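Local atomic coordinates of glutathione S-transferase domain (Xanthobacter autotrophicus, PDB entry 4HZ2), a protein that binds glutathione and is probably a glutathione S-transferase working as a dimer of two-domain subunits. Residues P100-P105 and P176-L181; L133-R138 and A190-F195. All blocks are in the same frame, centred on the assembly; numbering follows the deposited sequence. Where two conformers were deposited one is given.

Contact 1. Residues P100-P105 and P176-L181; sequences PWLPPP and PTIADL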
loop_
_atom_site.group_PDB
_atom_site.type_symbol
_atom_site.label_atom_id
_atom_site.label_comp_id
_atom_site.label_asym_id
_atom_site.label_seq_id
_atom_site.Cartn_x
_atom_site.Cartn_y
_atom_site.Cartn_z
ATOM N N PRO B 100 -6.294 -15.980 -14.788
ATOM C CA PRO B 100 -6.710 -16.609 -13.530
ATOM C C PRO B 100 -5.936 -16.072 -12.327
ATOM O O PRO B 100 -6.279 -16.402 -11.171
ATOM C CB PRO B 100 -6.383 -18.096 -13.739
ATOM C CG PRO B 100 -6.228 -18.278 -15.223
ATOM C CD PRO B 100 -5.832 -16.951 -15.804
ATOM N N TRP B 101 -4.907 -15.249 -12.547
ATOM C CA TRP B 101 -4.170 -14.694 -11.380
ATOM C C TRP B 101 -4.934 -13.540 -10.703
ATOM O O TRP B 101 -4.541 -13.080 -9.612
ATOM C CB TRP B 101 -2.767 -14.205 -11.791
ATOM C CG TRP B 101 -1.866 -15.357 -12.049
ATOM C CD1 TRP B 101 -1.569 -15.948 -13.268
ATOM C CD2 TRP B 101 -1.187 -16.125 -11.057
ATOM N NE1 TRP B 101 -0.732 -17.018 -13.071
ATOM C CE2 TRP B 101 -0.489 -17.155 -11.723
ATOM C CE3 TRP B 101 -1.093 -16.025 -9.664
ATOM C CZ2 TRP B 101 0.299 -18.079 -11.043
ATOM C CZ3 TRP B 101 -0.310 -16.943 -8.984
ATOM C CH2 TRP B 101 0.387 -17.954 -9.678
ATOM N N LEU B 102 -5.985 -13.024 -11.364
ATOM C CA LEU B 102 -6.755 -11.922 -10.781
ATOM C C LEU B 102 -8.255 -12.156 -10.932
ATOM O O LEU B 102 -8.774 -12.119 -12.059
ATOM C CB LEU B 102 -6.390 -10.585 -11.419
ATOM C CG LEU B 102 -7.012 -9.345 -10.769
ATOM C CD1 LEU B 102 -6.633 -9.173 -9.281
ATOM C CD2 LEU B 102 -6.633 -8.091 -11.534
ATOM N N PRO B 103 -8.959 -12.407 -9.812
ATOM C CA PRO B 103 -10.405 -12.582 -9.916
ATOM C C PRO B 103 -11.070 -11.315 -10.450
ATOM O O PRO B 103 -10.536 -10.216 -10.280
ATOM C CB PRO B 103 -10.866 -12.823 -8.458
ATOM C CG PRO B 103 -9.639 -13.192 -7.723
ATOM C CD PRO B 103 -8.462 -12.592 -8.441
ATOM N N PRO B 104 -12.279 -11.453 -10.996
ATOM C CA PRO B 104 -13.033 -10.288 -11.426
ATOM C C PRO B 104 -13.571 -9.511 -10.224
ATOM O O PRO B 104 -13.568 -10.018 -9.085
ATOM C CB PRO B 104 -14.202 -10.901 -12.197
ATOM C CG PRO B 104 -14.427 -12.232 -11.516
ATOM C CD PRO B 104 -13.050 -12.705 -11.106
ATOM N N PRO B 105 -14.014 -8.275 -10.454
ATOM C CA PRO B 105 -14.570 -7.497 -9.342
ATOM C C PRO B 105 -15.616 -8.292 -8.574
ATOM O O PRO B 105 -16.388 -9.074 -9.159
ATOM C CB PRO B 105 -15.152 -6.268 -10.044
ATOM C CG PRO B 105 -14.237 -6.081 -11.226
ATOM C CD PRO B 105 -13.934 -7.488 -11.699
ATOM N N PRO B 176 -4.378 -19.998 -6.274
ATOM C CA PRO B 176 -3.378 -18.916 -6.213
ATOM C C PRO B 176 -3.809 -17.663 -6.989
ATOM O O PRO B 176 -4.468 -17.765 -8.048
ATOM C CB PRO B 176 -2.141 -19.531 -6.899
ATOM C CG PRO B 176 -2.667 -20.660 -7.722
ATOM C CD PRO B 176 -3.931 -21.160 -7.069
ATOM N N THR B 177 -3.410 -16.501 -6.478
ATOM C CA THR B 177 -3.724 -15.221 -7.111
ATOM C C THR B 177 -2.522 -14.313 -6.943
ATOM O O THR B 177 -1.524 -14.699 -6.300
ATOM C CB THR B 177 -4.956 -14.523 -6.469
ATOM O OG1 THR B 177 -4.667 -14.256 -5.084
ATOM C CG2 THR B 177 -6.249 -15.372 -6.606
ATOM N N ILE B 178 -2.600 -13.084 -7.472
ATOM C CA ILE B 178 -1.512 -12.126 -7.228
ATOM C C ILE B 178 -1.360 -11.768 -5.745
ATOM O O ILE B 178 -0.321 -11.228 -5.349
ATOM C CB ILE B 178 -1.662 -10.830 -8.051
ATOM C CG1 ILE B 178 -2.982 -10.120 -7.757
ATOM C CG2 ILE B 178 -1.507 -11.137 -9.537
ATOM C CD1 ILE B 178 -3.040 -8.699 -8.323
ATOM N N ALA B 179 -2.374 -12.038 -4.920
ATOM C CA ALA B 179 -2.152 -11.837 -3.481
ATOM C C ALA B 179 -1.032 -12.768 -2.994
ATOM O O ALA B 179 -0.129 -12.328 -2.264
ATOM C CB ALA B 179 -3.430 -12.072 -2.712
ATOM N N ASP B 180 -1.064 -14.046 -3.405
ATOM C CA ASP B 180 0.021 -14.954 -3.020
ATOM C C ASP B 180 1.358 -14.462 -3.569
ATOM O O ASP B 180 2.372 -14.493 -2.879
ATOM C CB ASP B 180 -0.242 -16.402 -3.440
ATOM C CG ASP B 180 -1.582 -16.900 -2.963
ATOM O OD1 ASP B 180 -1.729 -17.285 -1.762
ATOM O OD2 ASP B 180 -2.543 -16.843 -3.751
ATOM N N LEU B 181 1.385 -14.040 -4.839
ATOM C CA LEU B 181 2.635 -13.541 -5.420
ATOM C C LEU B 181 3.188 -12.340 -4.627
ATOM O O LEU B 181 4.383 -12.307 -4.315
ATOM C CB LEU B 181 2.452 -13.148 -6.899
ATOM C CG LEU B 181 2.031 -14.241 -7.891
ATOM C CD1 LEU B 181 1.989 -13.723 -9.339
ATOM C CD2 LEU B 181 2.975 -15.441 -7.779
#
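Trp101 lies against the first turn of helix 178-187, and its indole can be followed from root to rim. With CG anti to the carbonyl carbon (chi1 -73°), the ring swings alongside the turn. CB meets Ile178 CG2 at 4.0 Å. Next, CE3 comes edge-on to the backbone, 3.5 Å from Thr177 C, with Ile178 N also near the ring plane. CZ3 lies between Leu181 CG, 3.7 Å away, and Pro176 CB, which it meets obliquely, and CH2 reaches that proline carbon and Leu181 CD2. Over one face, Leu181 CD1 makes a CH-pi contact, 4.2 Å from the centroid of the Trp101 six-membered ring and displaced toward its rim. The backbone of the same residue adds a polar link: Ile178 N donates to Trp101 O at 2.9 Å, in the carbonyl plane. Cutting the indole back to an alanine would probably leave Pro176 CB and Leu181 without their aromatic partner and open a gap beside the helix start. Further along the loop, Leu102 CD1 packs on Ile178 CD1 at 3.7 Å, and both side chains also touch Leu93 and Ala96 of helix 88-96. Thr177 is the N-cap, its OG1 accepting from Ala179 N at 3.2 Å; in return Thr177 N donates to the anti lone pair of Asp180 OD2, completing a capping box, the Ser/Thr-X-X-Asp N-capping box characteristic of this helix in the GST family. Asp180 OD1 is held by Trp206 NE1 and Leu171 N. Trp101 O thus takes up an N-H of the helix's first turn that has no preceding helical carbonyl, coupling the loop's apolar anchoring to the helix start.

Contact 2. Residues L133-R138 and A190-F195; sequences LKSWLR and AEEADF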
loop_
_atom_site.group_PDB
_atom_site.type_symbol
_atom_site.label_atom_id
_atom_site.label_comp_id
_atom_site.label_asym_id
_atom_site.label_seq_id
_atom_site.Cartn_x
_atom_site.Cartn_y
_atom_site.Cartn_z
ATOM N N LEU B 133 18.665 -4.278 5.085
ATOM C CA LEU B 133 19.672 -3.786 6.022
ATOM C C LEU B 133 20.640 -4.879 6.477
ATOM O O LEU B 133 21.829 -4.616 6.587
ATOM C CB LEU B 133 19.033 -3.106 7.238
ATOM C CG LEU B 133 18.130 -1.904 6.941
ATOM C CD1 LEU B 133 17.447 -1.423 8.216
ATOM C CD2 LEU B 133 18.900 -0.761 6.271
ATOM N N LYS B 134 20.133 -6.090 6.746
ATOM C CA LYS B 134 20.961 -7.202 7.267
ATOM C C LYS B 134 21.759 -7.937 6.195
ATOM O O LYS B 134 22.952 -8.231 6.366
ATOM C CB LYS B 134 20.103 -8.252 7.954
ATOM C CG LYS B 134 19.472 -7.842 9.264
ATOM C CD LYS B 134 18.588 -8.981 9.740
ATOM C CE LYS B 134 17.890 -8.623 11.032
ATOM N NZ LYS B 134 18.826 -8.745 12.187
ATOM N N SER B 135 21.085 -8.289 5.115
ATOM C CA SER B 135 21.668 -9.201 4.115
ATOM C C SER B 135 22.102 -8.514 2.816
ATOM O O SER B 135 22.896 -9.072 2.042
ATOM C CB SER B 135 20.683 -10.336 3.832
ATOM O OG SER B 135 20.481 -11.119 5.019
ATOM N N TRP B 136 21.597 -7.315 2.565
ATOM C CA TRP B 136 21.972 -6.618 1.335
ATOM C C TRP B 136 23.087 -5.612 1.633
ATOM O O TRP B 136 24.189 -5.718 1.087
ATOM C CB TRP B 136 20.750 -5.926 0.734
ATOM C CG TRP B 136 20.907 -5.411 -0.668
ATOM C CD1 TRP B 136 21.951 -4.667 -1.173
ATOM C CD2 TRP B 136 19.962 -5.557 -1.744
ATOM N NE1 TRP B 136 21.718 -4.363 -2.497
ATOM C CE2 TRP B 136 20.509 -4.896 -2.875
ATOM C CE3 TRP B 136 18.712 -6.193 -1.868
ATOM C CZ2 TRP B 136 19.836 -4.840 -4.112
ATOM C CZ3 TRP B 136 18.046 -6.138 -3.099
ATOM C CH2 TRP B 136 18.612 -5.468 -4.203
ATOM N N LEU B 137 22.817 -4.673 2.541
ATOM C CA LEU B 137 23.820 -3.688 2.941
ATOM C C LEU B 137 24.777 -4.263 3.979
ATOM O O LEU B 137 25.966 -3.943 3.982
ATOM C CB LEU B 137 23.147 -2.444 3.529
ATOM C CG LEU B 137 22.400 -1.463 2.631
ATOM C CD1 LEU B 137 21.931 -0.277 3.465
ATOM C CD2 LEU B 137 23.284 -0.997 1.480
ATOM N N ARG B 138 24.257 -5.104 4.868
ATOM C CA ARG B 138 25.037 -5.592 6.005
ATOM C C ARG B 138 25.398 -4.413 6.906
ATOM O O ARG B 138 26.570 -4.183 7.234
ATOM C CB ARG B 138 26.281 -6.344 5.535
ATOM C CG ARG B 138 25.960 -7.553 4.675
ATOM C CD ARG B 138 27.215 -8.100 4.028
ATOM N NE ARG B 138 26.915 -9.122 3.033
ATOM C CZ ARG B 138 27.843 -9.743 2.312
ATOM N NH1 ARG B 138 29.123 -9.440 2.483
ATOM N NH2 ARG B 138 27.499 -10.664 1.422
ATOM N N ALA B 190 12.533 -14.824 3.728
ATOM C CA ALA B 190 12.439 -14.243 5.070
ATOM C C ALA B 190 13.659 -14.583 5.940
ATOM O O ALA B 190 13.984 -13.842 6.881
ATOM C CB ALA B 190 11.152 -14.711 5.737
ATOM N N GLU B 191 14.333 -15.699 5.650
ATOM C CA GLU B 191 15.539 -16.051 6.402
ATOM C C GLU B 191 16.587 -14.930 6.336
ATOM O O GLU B 191 17.363 -14.728 7.275
ATOM C CB GLU B 191 16.124 -17.382 5.915
ATOM C CG GLU B 191 16.761 -17.289 4.526
ATOM C CD GLU B 191 17.112 -18.638 3.927
ATOM O OE1 GLU B 191 16.584 -18.957 2.837
ATOM O OE2 GLU B 191 17.914 -19.377 4.540
ATOM N N GLU B 192 16.626 -14.207 5.223
ATOM C CA GLU B 192 17.574 -13.088 5.066
ATOM C C GLU B 192 17.185 -11.854 5.884
ATOM O O GLU B 192 17.985 -10.914 6.031
ATOM C CB GLU B 192 17.802 -12.739 3.571
ATOM C CG GLU B 192 18.537 -13.851 2.844
ATOM C CD GLU B 192 18.587 -13.683 1.342
ATOM O OE1 GLU B 192 17.805 -12.909 0.780
ATOM O OE2 GLU B 192 19.417 -14.356 0.707
ATOM N N ALA B 193 15.971 -11.877 6.434
ATOM C CA ALA B 193 15.504 -10.833 7.332
ATOM C C ALA B 193 15.544 -11.348 8.772
ATOM O O ALA B 193 14.979 -10.731 9.667
ATOM C CB ALA B 193 14.086 -10.392 6.959
ATOM N N ASP B 194 16.207 -12.485 8.965
ATOM C CA ASP B 194 16.370 -13.116 10.276
ATOM C C ASP B 194 15.044 -13.631 10.848
ATOM O O ASP B 194 14.838 -13.639 12.085
ATOM C CB ASP B 194 17.079 -12.179 11.261
ATOM C CG ASP B 194 18.606 -12.292 11.194
ATOM O OD1 ASP B 194 19.142 -13.037 10.348
ATOM O OD2 ASP B 194 19.278 -11.630 12.008
ATOM N N PHE B 195 14.154 -14.087 9.953
ATOM C CA PHE B 195 12.943 -14.789 10.372
ATOM C C PHE B 195 13.056 -16.277 10.061
ATOM O O PHE B 195 13.369 -16.672 8.939
ATOM C CB PHE B 195 11.671 -14.218 9.700
ATOM C CG PHE B 195 11.327 -12.827 10.147
ATOM C CD1 PHE B 195 10.666 -12.605 11.355
ATOM C CD2 PHE B 195 11.674 -11.738 9.369
ATOM C CE1 PHE B 195 10.359 -11.313 11.762
ATOM C CE2 PHE B 195 11.362 -10.454 9.750
ATOM C CZ PHE B 195 10.715 -10.233 10.960
#
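Ser135 OG meets Glu192 O, and Lys134 NZ, less certainly, meets Asp194 OD2, where the end of helix 107-137 faces the turn after helix 178-187. The serine hydroxyl donates at 2.7 Å from OG to Glu192 O, in the carbonyl plane and on a lone pair, with a C=O...donor angle of 120°. Its chi1 of -64° sets OG anti to the carbonyl carbon and directs it across to the turn, where OG also lies 3.4 Å from Glu192 CB. Lys134 runs out extended and bends only at chi4, bringing NZ to 2.9 Å from Asp194 OD2. The ammonium comes from above the carboxylate plane, 45° out of it, while Lys134 CD and CE pass along the acid, CE lying 3.7 Å from Asp194 CB. Asp194 was modelled in two conformers, so this salt bridge is less certain than the serine bond.

Behind these groups, Ala190 O accepts from Ala193 N and Phe195 N on opposite faces of its plane, fixing the turn that presents Glu192 O. The Glu192 carboxylate points elsewhere: it forms salt bridges with Arg189 and Arg131 and accepts from Leu222 N. Ala193 and Phe195 rest on earlier turns of helix 107-137. The chemistry is therefore divided between a short, directional hydroxyl-to-carbonyl bond beside a buried, doubly paired glutamate and a solvent-side ion pair that is probably partly occupied.

How the contacts relate
The two contacts lie on opposite sides of the chain's centre, 28 Å between their centres and about 12 Å at their nearest atoms, and do not touch. Their segments alternate along the chain: 100-105, 133-138, 176-181, 190-195. Helix 107-137 connects the first segments, following 100-105 and ending in 133-138; helix 178-187 connects the second, starting in contact 1 and leading to the turn of contact 2. Contact 1 fastens the start of helix 178-187 to the loop leading into helix 107-137, and contact 2 fastens the end of helix 107-137 to the turn after helix 178-187. The first involves the loop between the thioredoxin-like and all-helical C-terminal domains; the second lies wholly within the latter.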